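Local coordinates for UPF0303 protein YBR137W (Saccharomyces cerevisiae, PDB 4CLC) that is of unknown function but is a cytoplasmic member of the UPF0303 family, related by sequence to HbpS-like haem-degrading proteins, at residues D[37-42]-D[69-74]; D[32-37]-D[61-66]; D[44-49]-D[144-149]. One frame throughout, in Å; residues are numbered along the deposited sequence.

Interaction 1: residues D[37-42]-D[69-74]; sequences QDAFDL and HCLFRT
The ring of Phe72 offers its edge to Phe40: Phe40 CD1 lies in the plane of the Phe72 ring, 4.0 Å from Phe72 CE1. The two side chains cross obliquely, and Phe40 CD1 is the nearest atom, close also to Phe72 CD1 at 4.1 Å, with Phe40 CE1 following at 4.2 Å from Phe72 CE1. This is helix-on-sheet packing in the HbpS-like fold, with helix 36-53 lying along the outermost strand of the sheet within the chain. The local axes come within 7.7 Å and run nearly parallel, 15° apart.

A classic beta bulge in strand 70-75 explains why two successive strand residues serve the contact. Leu71 and Phe72 both pair with Ile63 of strand 60-64, and the helix-like psi of Leu71 (-36°) lets both direct CB toward the helix. Phe72 then carries its ring out with CG opposite its own backbone N (chi1 -174°). The preceding helix residue, Ala39, turns its methyl toward Leu71, its CB 3.9 Å from Leu71 CB and 4.0 Å from Leu71 CD1.

Phe40 also meets a basic side chain of another chain in a cation-pi contact. On the same helix Gln37 NE2 donates to Asp41 OD1 at 3.1 Å, coming from above the carboxylate plane rather than within it.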
loop_
_atom_site.group_PDB
_atom_site.type_symbol
_atom_site.label_atom_id
_atom_site.label_comp_id
_atom_site.label_asym_id
_atom_site.label_seq_id
_atom_site.Cartn_x
_atom_site.Cartn_y
_atom_site.Cartn_z
ATOM N N GLN D 37 21.672 31.877 2.911
ATOM C CA GLN D 37 22.170 32.773 1.884
ATOM C C GLN D 37 23.292 32.106 1.107
ATOM O O GLN D 37 23.377 32.230 -0.130
ATOM C CB GLN D 37 22.647 34.087 2.501
ATOM C CG GLN D 37 22.974 35.165 1.486
ATOM C CD GLN D 37 21.793 35.533 0.590
ATOM O OE1 GLN D 37 20.638 35.562 1.027
ATOM N NE2 GLN D 37 22.087 35.831 -0.672
ATOM N N ASP D 38 24.149 31.402 1.847
ATOM C CA ASP D 38 25.154 30.546 1.238
ATOM C C ASP D 38 24.507 29.640 0.208
ATOM O O ASP D 38 25.022 29.462 -0.893
ATOM C CB ASP D 38 25.867 29.720 2.302
ATOM C CG ASP D 38 26.771 30.562 3.158
ATOM O OD1 ASP D 38 27.122 31.674 2.709
ATOM O OD2 ASP D 38 27.150 30.124 4.260
ATOM N N ALA D 39 23.360 29.084 0.565
ATOM C CA ALA D 39 22.624 28.238 -0.353
ATOM C C ALA D 39 22.294 29.002 -1.618
ATOM O O ALA D 39 22.534 28.523 -2.715
ATOM C CB ALA D 39 21.350 27.713 0.301
ATOM N N PHE D 40 21.746 30.197 -1.463
ATOM C CA PHE D 40 21.256 30.927 -2.615
ATOM C C PHE D 40 22.425 31.414 -3.470
ATOM O O PHE D 40 22.371 31.399 -4.709
ATOM C CB PHE D 40 20.381 32.103 -2.182
ATOM C CG PHE D 40 19.814 32.877 -3.337
ATOM C CD1 PHE D 40 18.774 32.351 -4.089
ATOM C CD2 PHE D 40 20.340 34.117 -3.690
ATOM C CE1 PHE D 40 18.248 33.046 -5.157
ATOM C CE2 PHE D 40 19.829 34.812 -4.760
ATOM C CZ PHE D 40 18.771 34.282 -5.497
ATOM N N ASP D 41 23.479 31.856 -2.794
ATOM C CA ASP D 41 24.664 32.285 -3.493
ATOM C C ASP D 41 25.212 31.103 -4.273
ATOM O O ASP D 41 25.391 31.198 -5.492
ATOM C CB ASP D 41 25.698 32.863 -2.523
ATOM C CG ASP D 41 25.236 34.169 -1.904
ATOM O OD1 ASP D 41 24.401 34.852 -2.551
ATOM O OD2 ASP D 41 25.694 34.514 -0.786
ATOM N N LEU D 42 25.428 29.980 -3.589
ATOM C CA LEU D 42 25.982 28.798 -4.242
ATOM C C LEU D 42 25.145 28.335 -5.434
ATOM O O LEU D 42 25.689 27.999 -6.479
ATOM C CB LEU D 42 26.129 27.647 -3.255
ATOM C CG LEU D 42 26.458 26.324 -3.950
ATOM C CD1 LEU D 42 27.843 26.405 -4.561
ATOM C CD2 LEU D 42 26.360 25.168 -2.985
ATOM N N HIS D 69 14.558 18.849 2.959
ATOM C CA HIS D 69 14.190 20.257 2.835
ATOM C C HIS D 69 14.951 20.940 1.682
ATOM O O HIS D 69 16.177 21.010 1.680
ATOM C CB HIS D 69 14.451 20.986 4.170
ATOM C CG HIS D 69 14.161 22.456 4.120
ATOM N ND1 HIS D 69 13.151 22.992 3.350
ATOM C CD2 HIS D 69 14.762 23.504 4.737
ATOM C CE1 HIS D 69 13.138 24.305 3.493
ATOM N NE2 HIS D 69 14.100 24.642 4.334
ATOM N N CYS D 70 14.208 21.495 0.732
ATOM C CA CYS D 70 14.815 22.120 -0.429
ATOM C C CYS D 70 15.123 23.585 -0.147
ATOM O O CYS D 70 14.226 24.344 0.180
ATOM C CB CYS D 70 13.895 21.982 -1.633
ATOM S SG CYS D 70 14.539 22.667 -3.149
ATOM N N LEU D 71 16.396 23.957 -0.185
ATOM C CA LEU D 71 16.799 25.352 -0.062
ATOM C C LEU D 71 16.766 26.090 -1.409
ATOM O O LEU D 71 16.441 27.278 -1.475
ATOM C CB LEU D 71 18.182 25.442 0.569
ATOM C CG LEU D 71 18.310 24.642 1.867
ATOM C CD1 LEU D 71 19.711 24.696 2.429
ATOM C CD2 LEU D 71 17.331 25.125 2.911
ATOM N N PHE D 72 17.127 25.376 -2.475
ATOM C CA PHE D 72 17.338 25.977 -3.794
ATOM C C PHE D 72 16.967 25.063 -4.916
ATOM O O PHE D 72 17.297 23.891 -4.893
ATOM C CB PHE D 72 18.805 26.376 -4.000
ATOM C CG PHE D 72 19.044 27.129 -5.276
ATOM C CD1 PHE D 72 18.891 28.495 -5.323
ATOM C CD2 PHE D 72 19.409 26.468 -6.433
ATOM C CE1 PHE D 72 19.095 29.193 -6.501
ATOM C CE2 PHE D 72 19.624 27.161 -7.616
ATOM C CZ PHE D 72 19.461 28.527 -7.643
ATOM N N ARG D 73 16.321 25.608 -5.929
ATOM C CA ARG D 73 16.095 24.854 -7.148
ATOM C C ARG D 73 16.005 25.819 -8.319
ATOM O O ARG D 73 15.473 26.920 -8.177
ATOM C CB ARG D 73 14.831 24.006 -7.035
ATOM C CG ARG D 73 14.520 23.219 -8.276
ATOM C CD ARG D 73 15.447 22.025 -8.422
ATOM N NE ARG D 73 15.259 21.038 -7.355
ATOM C CZ ARG D 73 14.288 20.132 -7.346
ATOM N NH1 ARG D 73 13.405 20.090 -8.335
ATOM N NH2 ARG D 73 14.203 19.274 -6.340
ATOM N N THR D 74 16.540 25.420 -9.464
ATOM C CA THR D 74 16.402 26.226 -10.666
ATOM C C THR D 74 16.541 25.384 -11.914
ATOM O O THR D 74 16.954 24.241 -11.878
ATOM C CB THR D 74 17.422 27.387 -10.739
ATOM O OG1 THR D 74 17.072 28.242 -11.825
ATOM C CG2 THR D 74 18.811 26.874 -10.965
#

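Interaction 2: residues D[32-37]-D[61-66]; sequences STFTYQ and IDISLP
Phe34 belongs to the loop that leads into helix 36-53, one residue before the N-cap, and from there its ring reaches Ile63 near the end of strand 60-64 and Leu65 just beyond it. It meets these two aliphatic side chains by its rim. Ile63 CG2 lies in the plane of the ring, 3.7 Å from Phe34 CZ, and Leu65 CD2 stands near that plane at the adjoining carbon, 4.1 Å from Phe34 CE2. The side chains of Phe34 and Ile63 run alongside in opposite senses, so the far end of the ring comes against the beta-branch of the isoleucine. CG2 is the branch presented because it points opposite the backbone N of Ile63, whose chi1 is -60°. Leu65 departs differently: its CB does not aim at the loop, and only the end of the side chain comes back to the ring.

Phe34 has a positive phi of 51°, a kink just before the helix starts. Next to it Thr35 is the N-cap, its OG1 accepting a weak bond from Gln37 N, 3.0 Å long and bent to 129°. Asp38 OD2 in turn accepts from Thr35 N and bonds Thr33 OG1, tying the loop to the first turn.

Around the contact, Leu71 of strand 70-75 touches both Phe34 and Leu65, Ala144 of strand 144-149 also meets Phe34, and Leu42 of helix 36-53 packs on Ile63.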
loop_
_atom_site.group_PDB
_atom_site.type_symbol
_atom_site.label_atom_id
_atom_site.label_comp_id
_atom_site.label_asym_id
_atom_site.label_seq_id
_atom_site.Cartn_x
_atom_site.Cartn_y
_atom_site.Cartn_z
ATOM N N SER D 32 32.728 26.380 5.234
ATOM C CA SER D 32 32.906 26.593 6.653
ATOM C C SER D 32 31.638 27.137 7.263
ATOM O O SER D 32 31.576 27.305 8.474
ATOM C CB SER D 32 34.078 27.543 6.923
ATOM O OG SER D 32 35.330 26.881 6.750
ATOM N N THR D 33 30.630 27.413 6.430
ATOM C CA THR D 33 29.427 28.103 6.910
ATOM C C THR D 33 28.064 27.521 6.498
ATOM O O THR D 33 27.295 27.063 7.337
ATOM C CB THR D 33 29.444 29.595 6.486
ATOM O OG1 THR D 33 29.671 29.700 5.070
ATOM C CG2 THR D 33 30.520 30.338 7.247
ATOM N N PHE D 34 27.727 27.588 5.224
ATOM C CA PHE D 34 26.367 27.225 4.819
ATOM C C PHE D 34 25.198 27.873 5.569
ATOM O O PHE D 34 24.595 27.223 6.400
ATOM C CB PHE D 34 26.153 25.731 4.900
ATOM C CG PHE D 34 25.196 25.247 3.879
ATOM C CD1 PHE D 34 25.355 25.637 2.560
ATOM C CD2 PHE D 34 24.145 24.432 4.217
ATOM C CE1 PHE D 34 24.489 25.212 1.596
ATOM C CE2 PHE D 34 23.273 23.995 3.253
ATOM C CZ PHE D 34 23.438 24.387 1.940
ATOM N N THR D 35 24.908 29.144 5.299
ATOM C CA THR D 35 23.641 29.777 5.703
ATOM C C THR D 35 22.566 29.632 4.639
ATOM O O THR D 35 22.849 29.183 3.526
ATOM C CB THR D 35 23.806 31.257 5.903
ATOM O OG1 THR D 35 24.136 31.839 4.626
ATOM C CG2 THR D 35 24.897 31.547 6.926
ATOM N N TYR D 36 21.354 30.095 4.932
ATOM C CA TYR D 36 20.307 30.126 3.902
ATOM C C TYR D 36 20.780 30.916 2.665
ATOM O O TYR D 36 20.296 30.699 1.542
ATOM C CB TYR D 36 19.023 30.768 4.434
ATOM C CG TYR D 36 19.104 32.288 4.451
ATOM C CD1 TYR D 36 19.641 32.951 5.536
ATOM C CD2 TYR D 36 18.690 33.053 3.360
ATOM C CE1 TYR D 36 19.747 34.333 5.559
ATOM C CE2 TYR D 36 18.817 34.438 3.366
ATOM C CZ TYR D 36 19.329 35.073 4.478
ATOM O OH TYR D 36 19.452 36.443 4.516
ATOM N N GLN D 37 21.672 31.877 2.911
ATOM C CA GLN D 37 22.170 32.773 1.884
ATOM C C GLN D 37 23.292 32.106 1.107
ATOM O O GLN D 37 23.377 32.230 -0.130
ATOM C CB GLN D 37 22.647 34.087 2.501
ATOM C CG GLN D 37 22.974 35.165 1.486
ATOM C CD GLN D 37 21.793 35.533 0.590
ATOM O OE1 GLN D 37 20.638 35.562 1.027
ATOM N NE2 GLN D 37 22.087 35.831 -0.672
ATOM N N ILE D 61 19.185 22.192 -11.135
ATOM C CA ILE D 61 20.127 22.335 -10.041
ATOM C C ILE D 61 19.401 22.318 -8.700
ATOM O O ILE D 61 18.497 23.110 -8.500
ATOM C CB ILE D 61 20.927 23.646 -10.180
ATOM C CG1 ILE D 61 21.701 23.655 -11.495
ATOM C CG2 ILE D 61 21.852 23.844 -9.006
ATOM C CD1 ILE D 61 22.253 25.006 -11.849
ATOM N N ASP D 62 19.793 21.432 -7.784
ATOM C CA ASP D 62 19.151 21.367 -6.478
ATOM C C ASP D 62 20.127 21.553 -5.297
ATOM O O ASP D 62 21.282 21.123 -5.339
ATOM C CB ASP D 62 18.401 20.036 -6.331
ATOM C CG ASP D 62 17.529 19.980 -5.068
ATOM O OD1 ASP D 62 18.036 19.560 -4.003
ATOM O OD2 ASP D 62 16.328 20.347 -5.151
ATOM N N ILE D 63 19.666 22.201 -4.236
ATOM C CA ILE D 63 20.388 22.135 -2.974
ATOM C C ILE D 63 19.373 21.785 -1.906
ATOM O O ILE D 63 18.423 22.533 -1.693
ATOM C CB ILE D 63 21.110 23.455 -2.622
ATOM C CG1 ILE D 63 22.117 23.811 -3.713
ATOM C CG2 ILE D 63 21.806 23.353 -1.263
ATOM C CD1 ILE D 63 22.803 25.134 -3.489
ATOM N N SER D 64 19.556 20.638 -1.256
ATOM C CA SER D 64 18.632 20.196 -0.233
ATOM C C SER D 64 19.386 19.770 1.008
ATOM O O SER D 64 20.571 19.475 0.959
ATOM C CB SER D 64 17.766 19.048 -0.744
ATOM O OG SER D 64 16.925 19.458 -1.810
ATOM N N LEU D 65 18.703 19.752 2.138
ATOM C CA LEU D 65 19.299 19.241 3.349
ATOM C C LEU D 65 19.135 17.743 3.321
ATOM O O LEU D 65 18.357 17.233 2.519
ATOM C CB LEU D 65 18.639 19.854 4.573
ATOM C CG LEU D 65 18.784 21.352 4.751
ATOM C CD1 LEU D 65 18.166 21.766 6.065
ATOM C CD2 LEU D 65 20.244 21.717 4.702
ATOM N N PRO D 66 19.878 17.021 4.177
ATOM C CA PRO D 66 19.746 15.565 4.211
ATOM C C PRO D 66 18.361 15.108 4.611
ATOM O O PRO D 66 18.004 13.968 4.330
ATOM C CB PRO D 66 20.772 15.137 5.261
ATOM C CG PRO D 66 21.167 16.375 5.959
ATOM C CD PRO D 66 20.998 17.481 5.011
#

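Interaction 3: residues D[44-49]-D[144-149]; sequences TYIRNA and ACLTIS
The helix segment 44-49 and the strand 144-149 come closest in backbone at Ile46 and Ile148, whose CA atoms are 9.3 Å apart, a separation that side chains must bridge. Ile46 does so alone from the helix, with a different branch for each partner. Its longer branch ends against Leu146, tip to tip: Ile46 CD1 is 3.5 Å from Leu146 CD1 and 3.5 Å from Leu146 CD2, so the methyl faces the fork of the leucine. Its shorter branch serves the other residue, with Ile46 CG2 lying 3.9 Å from Ile148 CD1 as the two side chains pass at a slant. With chi1 at -56°, CG1 is turned opposite the carbonyl carbon and CG2 opposite the backbone N, which spreads the two methyls over the two strand residues.

Leu146 and Ile148 are two apart on the middle strand of the sheet and point to the same side, where Leu164 of helix 153-168 also touches Leu146. The strand's backbone is engaged with both neighbours, Leu146 pairing with Val132 on one of them. Every group in the contact is a buried hydrocarbon, which implies that helix and strand are held here by shape and exclusion of water, without a directional bond.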
loop_
_atom_site.group_PDB
_atom_site.type_symbol
_atom_site.label_atom_id
_atom_site.label_comp_id
_atom_site.label_asym_id
_atom_site.label_seq_id
_atom_site.Cartn_x
_atom_site.Cartn_y
_atom_site.Cartn_z
ATOM N N THR D 44 23.091 30.091 -7.405
ATOM C CA THR D 44 23.049 30.987 -8.558
ATOM C C THR D 44 24.420 30.989 -9.217
ATOM O O THR D 44 24.541 31.072 -10.438
ATOM C CB THR D 44 22.601 32.440 -8.188
ATOM O OG1 THR D 44 23.379 32.951 -7.104
ATOM C CG2 THR D 44 21.146 32.454 -7.786
ATOM N N TYR D 45 25.444 30.846 -8.390
ATOM C CA TYR D 45 26.804 30.664 -8.859
ATOM C C TYR D 45 26.892 29.526 -9.883
ATOM O O TYR D 45 27.314 29.721 -11.030
ATOM C CB TYR D 45 27.700 30.379 -7.659
ATOM C CG TYR D 45 29.168 30.233 -7.970
ATOM C CD1 TYR D 45 29.920 31.323 -8.381
ATOM C CD2 TYR D 45 29.816 29.012 -7.806
ATOM C CE1 TYR D 45 31.274 31.202 -8.639
ATOM C CE2 TYR D 45 31.172 28.879 -8.060
ATOM C CZ TYR D 45 31.896 29.982 -8.476
ATOM O OH TYR D 45 33.242 29.862 -8.740
ATOM N N ILE D 46 26.460 28.345 -9.461
ATOM C CA ILE D 46 26.372 27.190 -10.336
ATOM C C ILE D 46 25.467 27.454 -11.520
ATOM O O ILE D 46 25.709 26.952 -12.618
ATOM C CB ILE D 46 25.840 25.958 -9.574
ATOM C CG1 ILE D 46 26.712 25.674 -8.356
ATOM C CG2 ILE D 46 25.748 24.746 -10.485
ATOM C CD1 ILE D 46 26.212 24.536 -7.572
ATOM N N ARG D 47 24.413 28.231 -11.301
ATOM C CA ARG D 47 23.450 28.443 -12.365
ATOM C C ARG D 47 24.142 29.227 -13.451
ATOM O O ARG D 47 23.990 28.930 -14.637
ATOM C CB ARG D 47 22.193 29.174 -11.878
ATOM C CG ARG D 47 21.118 29.312 -12.968
ATOM C CD ARG D 47 19.926 30.107 -12.485
ATOM N NE ARG D 47 18.947 30.294 -13.544
ATOM C CZ ARG D 47 18.999 31.288 -14.414
ATOM N NH1 ARG D 47 19.995 32.161 -14.335
ATOM N NH2 ARG D 47 18.077 31.411 -15.363
ATOM N N ASN D 48 24.921 30.215 -13.032
ATOM C CA ASN D 48 25.696 31.014 -13.964
ATOM C C ASN D 48 26.682 30.093 -14.680
ATOM O O ASN D 48 26.698 30.010 -15.916
ATOM C CB ASN D 48 26.425 32.146 -13.235
ATOM C CG ASN D 48 27.602 32.684 -14.028
ATOM O OD1 ASN D 48 28.762 32.564 -13.610
ATOM N ND2 ASN D 48 27.307 33.319 -15.164
ATOM N N ALA D 49 27.472 29.378 -13.882
ATOM C CA ALA D 49 28.460 28.428 -14.384
ATOM C C ALA D 49 27.899 27.479 -15.446
ATOM O O ALA D 49 28.393 27.468 -16.571
ATOM C CB ALA D 49 29.045 27.655 -13.255
ATOM N N ALA D 144 24.705 19.262 3.342
ATOM C CA ALA D 144 23.632 19.199 2.374
ATOM C C ALA D 144 24.076 18.350 1.201
ATOM O O ALA D 144 25.076 17.664 1.273
ATOM C CB ALA D 144 23.249 20.587 1.920
ATOM N N CYS D 145 23.305 18.375 0.131
ATOM C CA CYS D 145 23.676 17.684 -1.074
ATOM C C CYS D 145 23.363 18.598 -2.268
ATOM O O CYS D 145 22.284 19.202 -2.351
ATOM C CB CYS D 145 22.946 16.339 -1.160
ATOM S SG CYS D 145 23.178 15.386 -2.689
ATOM N N LEU D 146 24.329 18.716 -3.172
ATOM C CA LEU D 146 24.160 19.466 -4.398
ATOM C C LEU D 146 23.907 18.486 -5.527
ATOM O O LEU D 146 24.637 17.521 -5.663
ATOM C CB LEU D 146 25.400 20.317 -4.663
ATOM C CG LEU D 146 25.737 20.761 -6.077
ATOM C CD1 LEU D 146 24.628 21.607 -6.619
ATOM C CD2 LEU D 146 27.001 21.544 -6.020
ATOM N N THR D 147 22.870 18.717 -6.322
ATOM C CA THR D 147 22.504 17.771 -7.359
ATOM C C THR D 147 22.206 18.462 -8.672
ATOM O O THR D 147 21.352 19.347 -8.738
ATOM C CB THR D 147 21.277 16.942 -6.979
ATOM O OG1 THR D 147 21.515 16.241 -5.757
ATOM C CG2 THR D 147 20.976 15.949 -8.070
ATOM N N ILE D 148 22.911 18.041 -9.720
ATOM C CA ILE D 148 22.761 18.630 -11.031
ATOM C C ILE D 148 22.226 17.559 -11.947
ATOM O O ILE D 148 22.489 16.370 -11.744
ATOM C CB ILE D 148 24.094 19.193 -11.534
ATOM C CG1 ILE D 148 24.589 20.275 -10.571
ATOM C CG2 ILE D 148 23.965 19.762 -12.921
ATOM C CD1 ILE D 148 25.899 20.880 -10.956
ATOM N N SER D 149 21.437 17.963 -12.929
ATOM C CA SER D 149 20.840 17.014 -13.846
ATOM C C SER D 149 20.633 17.628 -15.219
ATOM O O SER D 149 20.241 18.774 -15.321
ATOM C CB SER D 149 19.501 16.514 -13.299
ATOM O OG SER D 149 18.565 16.305 -14.348
#

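The chain running from Phe34 into helix 36-53 supplies one side of all three interactions: interaction 2 from the loop before the helix, interaction 1 from its first turns and interaction 3 from further along it. The strands reached, 70-75, 60-64 (through Ile63) and 144-149, are consecutive neighbours in the sheet. Interactions 1 and 2 have centres about 5 Å apart and share Gln37; interaction 3 is centred about 9 and 10 Å from them. Backbone pairing joins interactions 2 and 3, with Asp62 N 2.8 Å from Thr147 O and Ser64 O 3.1 Å from Cys145 N. Between interactions 1 and 3, Arg47 NE and Thr74 OG1 make a weak hydrogen bond of 3.3 Å.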